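Local coordinates for titin (Homo sapiens, PDB 2A38), which forms the N-terminal tandem of two immunoglobulin domains of a giant muscle protein, a structural module that probably helps fix titin's end in the sarcomeric Z-disc, at residues S79-N84 against Q88-A93; Q111-T114 against Q120-L123; S175-A178 against G183-T186. One frame throughout, in Å; residues are numbered along the deposited sequence.

The three contacts fall in two immunoglobulin I-set domains strung in series. Interaction 1 belongs to the first domain, where strands 76-84 and 87-98 form a hairpin; interactions 2 and 3 follow in that order in the second. Centres of interactions 1 and 3 lie about 51 Å apart, on opposite sides of the middle of the chain, as expected of an extended doublet. Interaction 3 is the same kind of hairpin, built from strands 172-180 and 183-193. Interaction 2, centred about 19 Å from it, instead spans the sandwich: strand 113-115 pairs beside strand 183-193, whereas strand 119-130 belongs to the other sheet. Pairing within sheets and packing between them build the sandwiches, two separate modules.

Interaction 1: S79-N84 against Q88-A93; sequences SLKATN and QATSTA
Leu80 and Ser91 pair squarely across two antiparallel strands, each binding the other's backbone: Leu80 N reaches Ser91 O at 2.8 Å, and Ser91 N returns the bond to Leu80 O. One hydrogen-bonded pair farther along, Ala82 and Ala89 repeat the exchange, with both N-to-O bonds 2.8 Å long. On the face carrying these four residues, packing is close. Leu80 turns CG opposite its own amide nitrogen (chi1 177°), which sends its branch in among Ala27, Ile29 and Trp39, while Phe8 covers Ala89 and Ser91. The other face is looser and polar. Lys81 and Thr90 run side by side in the same direction, Lys81 CG 3.4 Å from Thr90 OG1, and the extended lysine chain carries NZ to a water that also accepts from Gln88 NE2. That water sits 2.9 Å from Lys81 NZ and 3.2 Å from Gln88 NE2, linking two side-chain ends that do not bond directly. Lys81 also makes a cation-pi contact with Phe40. The two strands are the seventh and eighth of their domain, adjacent and antiparallel, with the apolar face turned to the sandwich core: this is the F-G hairpin of an immunoglobulin I-set domain.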
ATOM      1  N   SER A  79      18.703 -14.766  -5.873  1.00 20.08           N
ATOM      2  CA  SER A  79      19.694 -15.264  -6.801  1.00 19.28           C
ATOM      3  C   SER A  79      19.062 -16.165  -7.834  1.00 16.77           C
ATOM      4  O   SER A  79      18.015 -16.750  -7.615  1.00 17.66           O
ATOM      5  CB  SER A  79      20.801 -16.007  -6.060  1.00 21.41           C
ATOM      6  OG  SER A  79      20.283 -17.143  -5.404  1.00 28.39           O
ATOM      7  N   LEU A  80      19.725 -16.261  -8.971  1.00 16.78           N
ATOM      8  CA  LEU A  80      19.272 -17.068 -10.088  1.00 15.51           C
ATOM      9  C   LEU A  80      20.365 -18.077 -10.446  1.00 15.43           C
ATOM     10  O   LEU A  80      21.505 -17.687 -10.671  1.00 17.62           O
ATOM     11  CB  LEU A  80      19.005 -16.136 -11.268  1.00 14.74           C
ATOM     12  CG  LEU A  80      18.569 -16.688 -12.622  1.00 15.68           C
ATOM     13  CD1 LEU A  80      17.262 -17.423 -12.470  1.00 15.75           C
ATOM     14  CD2 LEU A  80      18.414 -15.530 -13.600  1.00 15.30           C
ATOM     15  N   LYS A  81      20.031 -19.365 -10.447  1.00 16.78           N
ATOM     16  CA  LYS A  81      20.985 -20.415 -10.816  1.00 18.69           C
ATOM     17  C   LYS A  81      20.621 -20.977 -12.185  1.00 17.96           C
ATOM     18  O   LYS A  81      19.461 -21.256 -12.450  1.00 16.96           O
ATOM     19  CB  LYS A  81      20.961 -21.589  -9.841  1.00 20.63           C
ATOM     20  CG  LYS A  81      21.633 -21.343  -8.510  1.00 28.79           C
ATOM     21  CD  LYS A  81      21.788 -22.668  -7.743  1.00 32.24           C
ATOM     22  CE  LYS A  81      22.305 -22.424  -6.323  1.00 36.27           C
ATOM     23  NZ  LYS A  81      22.555 -23.694  -5.570  1.00 39.42           N
ATOM     24  N   ALA A  82      21.623 -21.159 -13.038  1.00 17.76           N
ATOM     25  CA  ALA A  82      21.429 -21.717 -14.379  1.00 17.87           C
ATOM     26  C   ALA A  82      22.306 -22.967 -14.497  1.00 16.40           C
ATOM     27  O   ALA A  82      23.479 -22.935 -14.128  1.00 15.79           O
ATOM     28  CB  ALA A  82      21.825 -20.689 -15.435  1.00 17.84           C
ATOM     29  N   THR A  83      21.751 -24.056 -15.019  1.00 15.49           N
ATOM     30  CA  THR A  83      22.522 -25.287 -15.122  1.00 17.19           C
ATOM     31  C   THR A  83      22.313 -26.122 -16.376  1.00 17.14           C
ATOM     32  O   THR A  83      21.200 -26.236 -16.873  1.00 16.67           O
ATOM     33  CB  THR A  83      22.211 -26.216 -13.935  1.00 19.45           C
ATOM     34  OG1 THR A  83      22.332 -25.486 -12.713  1.00 25.48           O
ATOM     35  CG2 THR A  83      23.174 -27.390 -13.902  1.00 20.36           C
ATOM     36  N   ASN A  84      23.401 -26.700 -16.883  1.00 18.21           N
ATOM     37  CA  ASN A  84      23.334 -27.613 -18.023  1.00 17.62           C
ATOM     38  C   ASN A  84      24.498 -28.590 -17.870  1.00 19.50           C
ATOM     39  O   ASN A  84      25.212 -28.554 -16.861  1.00 18.87           O
ATOM     40  CB  ASN A  84      23.347 -26.889 -19.392  1.00 16.57           C
ATOM     41  CG  ASN A  84      24.683 -26.255 -19.739  1.00 14.06           C
ATOM     42  OD1 ASN A  84      25.707 -26.546 -19.137  1.00 15.80           O
ATOM     43  ND2 ASN A  84      24.671 -25.384 -20.742  1.00 15.09           N
ATOM     44  N   GLN A  88      27.475 -24.758 -14.239  1.00 18.21           N
ATOM     45  CA  GLN A  88      26.434 -24.029 -13.542  1.00 18.02           C
ATOM     46  C   GLN A  88      26.864 -22.601 -13.281  1.00 17.41           C
ATOM     47  O   GLN A  88      28.026 -22.343 -12.978  1.00 16.29           O
ATOM     48  CB  GLN A  88      26.130 -24.728 -12.218  1.00 21.60           C
ATOM     49  CG  GLN A  88      25.204 -23.971 -11.300  1.00 28.12           C
ATOM     50  CD  GLN A  88      24.948 -24.716 -10.008  1.00 32.27           C
ATOM     51  OE1 GLN A  88      24.132 -25.639  -9.957  1.00 35.64           O
ATOM     52  NE2 GLN A  88      25.659 -24.332  -8.954  1.00 34.87           N
ATOM     53  N   ALA A  89      25.916 -21.676 -13.392  1.00 17.95           N
ATOM     54  CA  ALA A  89      26.186 -20.259 -13.163  1.00 16.14           C
ATOM     55  C   ALA A  89      25.166 -19.702 -12.183  1.00 15.96           C
ATOM     56  O   ALA A  89      24.048 -20.183 -12.105  1.00 15.21           O
ATOM     57  CB  ALA A  89      26.120 -19.485 -14.480  1.00 15.51           C
ATOM     58  N   THR A  90      25.562 -18.683 -11.431  1.00 16.16           N
ATOM     59  CA  THR A  90      24.675 -18.059 -10.468  1.00 17.34           C
ATOM     60  C   THR A  90      24.856 -16.554 -10.547  1.00 15.92           C
ATOM     61  O   THR A  90      25.951 -16.073 -10.805  1.00 15.02           O
ATOM     62  CB  THR A  90      25.000 -18.525  -9.042  1.00 21.01           C
ATOM     63  OG1 THR A  90      24.711 -19.921  -8.927  1.00 25.24           O
ATOM     64  CG2 THR A  90      24.185 -17.759  -8.021  1.00 24.24           C
ATOM     65  N   SER A  91      23.769 -15.820 -10.347  1.00 16.22           N
ATOM     66  CA  SER A  91      23.789 -14.365 -10.357  1.00 15.51           C
ATOM     67  C   SER A  91      22.960 -13.962  -9.152  1.00 17.68           C
ATOM     68  O   SER A  91      21.848 -14.436  -8.988  1.00 17.66           O
ATOM     69  CB  SER A  91      23.145 -13.833 -11.631  1.00 16.67           C
ATOM     70  OG  SER A  91      23.270 -12.422 -11.715  1.00 20.98           O
ATOM     71  N   THR A  92      23.501 -13.102  -8.296  1.00 19.70           N
ATOM     72  CA  THR A  92      22.785 -12.678  -7.099  1.00 20.15           C
ATOM     73  C   THR A  92      22.684 -11.157  -6.990  1.00 22.18           C
ATOM     74  O   THR A  92      23.639 -10.434  -7.288  1.00 19.68           O
ATOM     75  CB  THR A  92      23.471 -13.242  -5.831  1.00 22.85           C
ATOM     76  OG1 THR A  92      23.356 -14.673  -5.821  1.00 25.33           O
ATOM     77  CG2 THR A  92      22.832 -12.688  -4.566  1.00 23.06           C
ATOM     78  N   ALA A  93      21.511 -10.683  -6.571  1.00 23.28           N
ATOM     79  CA  ALA A  93      21.251  -9.253  -6.397  1.00 24.43           C
ATOM     80  C   ALA A  93      20.444  -9.053  -5.124  1.00 25.10           C
ATOM     81  O   ALA A  93      19.922 -10.005  -4.552  1.00 23.50           O
ATOM     82  CB  ALA A  93      20.478  -8.696  -7.594  1.00 24.16           C
TER
HETATM   83  O   HOH W   1      24.662 -25.527  -6.159  1.00 54.09           O

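Interaction 2: Q111-T114 against Q120-L123; sequences QSMT and QVRL
Val121 meets Met113 tip to tip, the first residue of 120-123 to touch the strand opposite. Its CG1, anti to the backbone N (chi1 169°), lies 3.3 Å from Met113 CE, tighter than ordinary van der Waals contact for two carbons; CG2 stands a little farther from the same methyl, at 3.8 Å. Both valine branches therefore face the end of the methionine. Arg122 follows, its CB directed away from Met113, and contributes mainly backbone: its carbonyl O is 4.2 Å from Met113 SD. Leu123 then takes up the middle of the methionine. Its CD2 comes 3.5 Å from Met113 SD and 4.0 Å from Met113 CG, the two side chains crossing at a slant. Met113 can serve both residues because its chain bends at the last torsion (chi3 -81°), which brings CE up to the Val121 branches while SD stays beside Leu123. Leu191 touches the methionine from its own sheet, and Leu161 touches Leu123 from the other, so the contact bridges the two sheets of the immunoglobulin sandwich. The closest touches are between the thioether and branch methyls, so the join probably rests on van der Waals packing and burial of apolar surface, with no directional bond between the segments.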
ATOM      1  N   GLN A 111     -19.831  18.077   4.448  1.00 23.69           N
ATOM      2  CA  GLN A 111     -20.623  18.974   3.619  1.00 26.60           C
ATOM      3  C   GLN A 111     -21.554  19.778   4.509  1.00 25.46           C
ATOM      4  O   GLN A 111     -22.144  19.238   5.439  1.00 25.09           O
ATOM      5  CB  GLN A 111     -21.449  18.193   2.595  1.00 30.00           C
ATOM      6  CG  GLN A 111     -20.628  17.518   1.509  1.00 37.44           C
ATOM      7  CD  GLN A 111     -21.508  16.819   0.478  1.00 42.46           C
ATOM      8  OE1 GLN A 111     -22.297  17.468  -0.218  1.00 44.68           O
ATOM      9  NE2 GLN A 111     -21.380  15.490   0.378  1.00 43.56           N
ATOM     10  N   SER A 112     -21.678  21.069   4.226  1.00 24.63           N
ATOM     11  CA  SER A 112     -22.554  21.929   5.009  1.00 24.92           C
ATOM     12  C   SER A 112     -24.010  21.534   4.829  1.00 25.71           C
ATOM     13  O   SER A 112     -24.414  21.049   3.772  1.00 27.18           O
ATOM     14  CB  SER A 112     -22.390  23.381   4.581  1.00 25.45           C
ATOM     15  OG  SER A 112     -21.082  23.838   4.858  1.00 31.06           O
ATOM     16  N   MET A 113     -24.812  21.732   5.864  1.00 25.59           N
ATOM     17  CA  MET A 113     -26.212  21.410   5.739  1.00 25.34           C
ATOM     18  C   MET A 113     -27.107  22.207   6.658  1.00 24.04           C
ATOM     19  O   MET A 113     -26.727  22.590   7.769  1.00 22.28           O
ATOM     20  CB  MET A 113     -26.436  19.911   5.923  1.00 31.14           C
ATOM     21  CG  MET A 113     -25.708  19.278   7.076  1.00 35.59           C
ATOM     22  SD  MET A 113     -25.763  17.483   6.834  1.00 44.55           S
ATOM     23  CE  MET A 113     -27.420  17.110   7.461  1.00 40.91           C
ATOM     24  N   THR A 114     -28.305  22.470   6.157  1.00 22.45           N
ATOM     25  CA  THR A 114     -29.299  23.237   6.884  1.00 22.22           C
ATOM     26  C   THR A 114     -30.500  22.334   7.038  1.00 22.15           C
ATOM     27  O   THR A 114     -31.032  21.832   6.049  1.00 22.09           O
ATOM     28  CB  THR A 114     -29.694  24.500   6.093  1.00 22.55           C
ATOM     29  OG1 THR A 114     -28.505  25.196   5.698  1.00 23.01           O
ATOM     30  CG2 THR A 114     -30.554  25.427   6.941  1.00 22.91           C
ATOM     31  N   GLN A 120     -32.737  14.214  12.083  1.00 17.29           N
ATOM     32  CA  GLN A 120     -31.625  13.305  12.324  1.00 18.92           C
ATOM     33  C   GLN A 120     -30.576  13.741  11.304  1.00 21.01           C
ATOM     34  O   GLN A 120     -30.878  13.848  10.112  1.00 20.41           O
ATOM     35  CB  GLN A 120     -32.022  11.859  12.047  1.00 20.65           C
ATOM     36  CG  GLN A 120     -30.851  10.890  12.057  1.00 21.74           C
ATOM     37  CD  GLN A 120     -31.190   9.543  11.413  1.00 27.48           C
ATOM     38  OE1 GLN A 120     -31.808   8.670  12.037  1.00 26.98           O
ATOM     39  NE2 GLN A 120     -30.795   9.377  10.150  1.00 24.19           N
ATOM     40  N   VAL A 121     -29.354  13.998  11.767  1.00 21.22           N
ATOM     41  CA  VAL A 121     -28.278  14.455  10.887  1.00 21.74           C
ATOM     42  C   VAL A 121     -27.040  13.576  10.975  1.00 22.74           C
ATOM     43  O   VAL A 121     -26.660  13.124  12.055  1.00 22.45           O
ATOM     44  CB  VAL A 121     -27.855  15.900  11.246  1.00 22.88           C
ATOM     45  CG1 VAL A 121     -26.584  16.274  10.527  1.00 24.16           C
ATOM     46  CG2 VAL A 121     -28.957  16.862  10.882  1.00 25.89           C
ATOM     47  N   ARG A 122     -26.415  13.336   9.827  1.00 24.29           N
ATOM     48  CA  ARG A 122     -25.193  12.544   9.783  1.00 26.41           C
ATOM     49  C   ARG A 122     -24.153  13.254   8.935  1.00 25.65           C
ATOM     50  O   ARG A 122     -24.411  13.607   7.783  1.00 26.32           O
ATOM     51  CB  ARG A 122     -25.455  11.146   9.215  1.00 27.76           C
ATOM     52  CG  ARG A 122     -24.231  10.237   9.198  1.00 31.94           C
ATOM     53  CD  ARG A 122     -24.610   8.851   9.675  1.00 37.11           C
ATOM     54  NE  ARG A 122     -25.941   8.500   9.184  1.00 42.34           N
ATOM     55  CZ  ARG A 122     -26.728   7.568   9.716  1.00 43.61           C
ATOM     56  NH1 ARG A 122     -27.924   7.340   9.188  1.00 44.58           N
ATOM     57  NH2 ARG A 122     -26.329   6.867  10.772  1.00 44.37           N
ATOM     58  N   LEU A 123     -22.991  13.496   9.531  1.00 25.19           N
ATOM     59  CA  LEU A 123     -21.884  14.140   8.842  1.00 24.50           C
ATOM     60  C   LEU A 123     -20.802  13.062   8.695  1.00 24.56           C
ATOM     61  O   LEU A 123     -20.346  12.505   9.690  1.00 24.56           O
ATOM     62  CB  LEU A 123     -21.358  15.307   9.683  1.00 24.85           C
ATOM     63  CG  LEU A 123     -22.402  16.341  10.107  1.00 25.77           C
ATOM     64  CD1 LEU A 123     -21.808  17.340  11.087  1.00 24.30           C
ATOM     65  CD2 LEU A 123     -22.924  17.041   8.875  1.00 26.41           C
TER

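Interaction 3: S175-A178 against G183-T186; sequences SVNA and GRAT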
ATOM      1  N   SER A 175     -15.812  20.421  12.154  1.00 17.51           N
ATOM      2  CA  SER A 175     -14.600  20.093  11.424  1.00 15.66           C
ATOM      3  C   SER A 175     -14.003  18.760  11.855  1.00 16.06           C
ATOM      4  O   SER A 175     -14.302  18.230  12.928  1.00 15.33           O
ATOM      5  CB  SER A 175     -13.563  21.184  11.633  1.00 16.75           C
ATOM      6  OG  SER A 175     -13.333  21.373  13.015  1.00 20.12           O
ATOM      7  N   VAL A 176     -13.165  18.211  10.995  1.00 15.39           N
ATOM      8  CA  VAL A 176     -12.495  16.970  11.304  1.00 16.40           C
ATOM      9  C   VAL A 176     -11.043  17.197  10.956  1.00 16.67           C
ATOM     10  O   VAL A 176     -10.717  17.789   9.928  1.00 16.42           O
ATOM     11  CB  VAL A 176     -13.058  15.784  10.498  1.00 17.09           C
ATOM     12  CG1 VAL A 176     -13.194  16.166   9.056  1.00 21.59           C
ATOM     13  CG2 VAL A 176     -12.145  14.582  10.641  1.00 15.10           C
ATOM     14  N   ASN A 177     -10.179  16.750  11.851  1.00 16.94           N
ATOM     15  CA  ASN A 177      -8.747  16.882  11.691  1.00 17.41           C
ATOM     16  C   ASN A 177      -8.137  15.489  11.575  1.00 16.06           C
ATOM     17  O   ASN A 177      -8.405  14.625  12.414  1.00 14.43           O
ATOM     18  CB  ASN A 177      -8.183  17.588  12.908  1.00 21.48           C
ATOM     19  CG  ASN A 177      -7.085  18.515  12.558  1.00 27.97           C
ATOM     20  OD1 ASN A 177      -5.941  18.103  12.384  1.00 32.24           O
ATOM     21  ND2 ASN A 177      -7.420  19.792  12.425  1.00 32.19           N
ATOM     22  N   ALA A 178      -7.329  15.269  10.544  1.00 13.50           N
ATOM     23  CA  ALA A 178      -6.687  13.968  10.348  1.00 12.98           C
ATOM     24  C   ALA A 178      -5.181  14.157  10.263  1.00 11.85           C
ATOM     25  O   ALA A 178      -4.701  14.971   9.489  1.00 12.24           O
ATOM     26  CB  ALA A 178      -7.214  13.305   9.076  1.00 11.60           C
ATOM     27  N   GLY A 183       1.789  14.267   7.484  1.00 14.07           N
ATOM     28  CA  GLY A 183       0.981  15.443   7.247  1.00 13.11           C
ATOM     29  C   GLY A 183      -0.306  15.559   8.031  1.00 13.82           C
ATOM     30  O   GLY A 183      -0.670  14.684   8.815  1.00 10.56           O
ATOM     31  N   ARG A 184      -0.993  16.673   7.807  1.00 14.73           N
ATOM     32  CA  ARG A 184      -2.258  16.951   8.457  1.00 15.95           C
ATOM     33  C   ARG A 184      -3.218  17.532   7.432  1.00 16.14           C
ATOM     34  O   ARG A 184      -2.834  18.333   6.590  1.00 15.81           O
ATOM     35  CB  ARG A 184      -2.080  17.958   9.592  1.00 18.07           C
ATOM     36  CG  ARG A 184      -3.368  18.220  10.374  1.00 22.77           C
ATOM     37  CD  ARG A 184      -3.212  19.421  11.282  1.00 24.56           C
ATOM     38  NE  ARG A 184      -2.959  20.619  10.494  1.00 28.53           N
ATOM     39  CZ  ARG A 184      -2.413  21.726  10.981  1.00 32.06           C
ATOM     40  NH1 ARG A 184      -2.056  21.779  12.260  1.00 31.55           N
ATOM     41  NH2 ARG A 184      -2.232  22.786  10.196  1.00 31.85           N
ATOM     42  N   ALA A 185      -4.468  17.107   7.513  1.00 15.67           N
ATOM     43  CA  ALA A 185      -5.509  17.578   6.622  1.00 16.32           C
ATOM     44  C   ALA A 185      -6.713  17.925   7.494  1.00 16.76           C
ATOM     45  O   ALA A 185      -6.931  17.296   8.532  1.00 14.15           O
ATOM     46  CB  ALA A 185      -5.876  16.481   5.642  1.00 15.90           C
ATOM     47  N   THR A 186      -7.489  18.925   7.087  1.00 17.46           N
ATOM     48  CA  THR A 186      -8.675  19.293   7.845  1.00 18.39           C
ATOM     49  C   THR A 186      -9.843  19.515   6.903  1.00 17.67           C
ATOM     50  O   THR A 186      -9.665  19.922   5.762  1.00 18.57           O
ATOM     51  CB  THR A 186      -8.456  20.564   8.699  1.00 21.44           C
ATOM     52  OG1 THR A 186      -8.341  21.707   7.842  1.00 27.19           O
ATOM     53  CG2 THR A 186      -7.189  20.432   9.532  1.00 21.05           C
TER
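Ala178 and Ala185 form a hydrogen-bonded antiparallel pair, their backbones exchanging two nearly straight bonds: Ala178 N to Ala185 O at 2.9 Å with 174° at the hydrogen, and Ala185 N to Ala178 O at the same length. The strand axes run at 168° to each other, and this is the F-G hairpin of the second immunoglobulin I-set domain. Just before Ala178, Asn177 faces Thr186 as a non-hydrogen-bonded pair, and the CA of Thr186 makes a C-H contact with Val176 O.

Both alanine methyls lie on the face that packs inward, where Phe106 touches the two of them and Val127 adds to Ala178. The other face is polar and more open. There Asn177 stands between two partners on the opposite strand. The Asn177 and Thr186 side chains lie side by side, pointing the same way, with Asn177 ND2 3.0 Å from Thr186 CG2, a tight contact that is not a hydrogen bond. The asparagine's carbonyl side turns to the aliphatic part of Arg184: Asn177 OD1 is 3.3 Å from Arg184 CG. Tyr138 on strand 134-139 touches the asparagine. With an alanine here, the arginine methylenes and the threonine methyl would probably lose the amide that lies against both, opening a gap on this face of the hairpin. Arg184 bends at chi3, and its guanidinium plane ends 84° from the asparagine amide. The closest approach between the two is to the methylenes, Asn177 OD1 lying 3.2 Å from Arg184 CD.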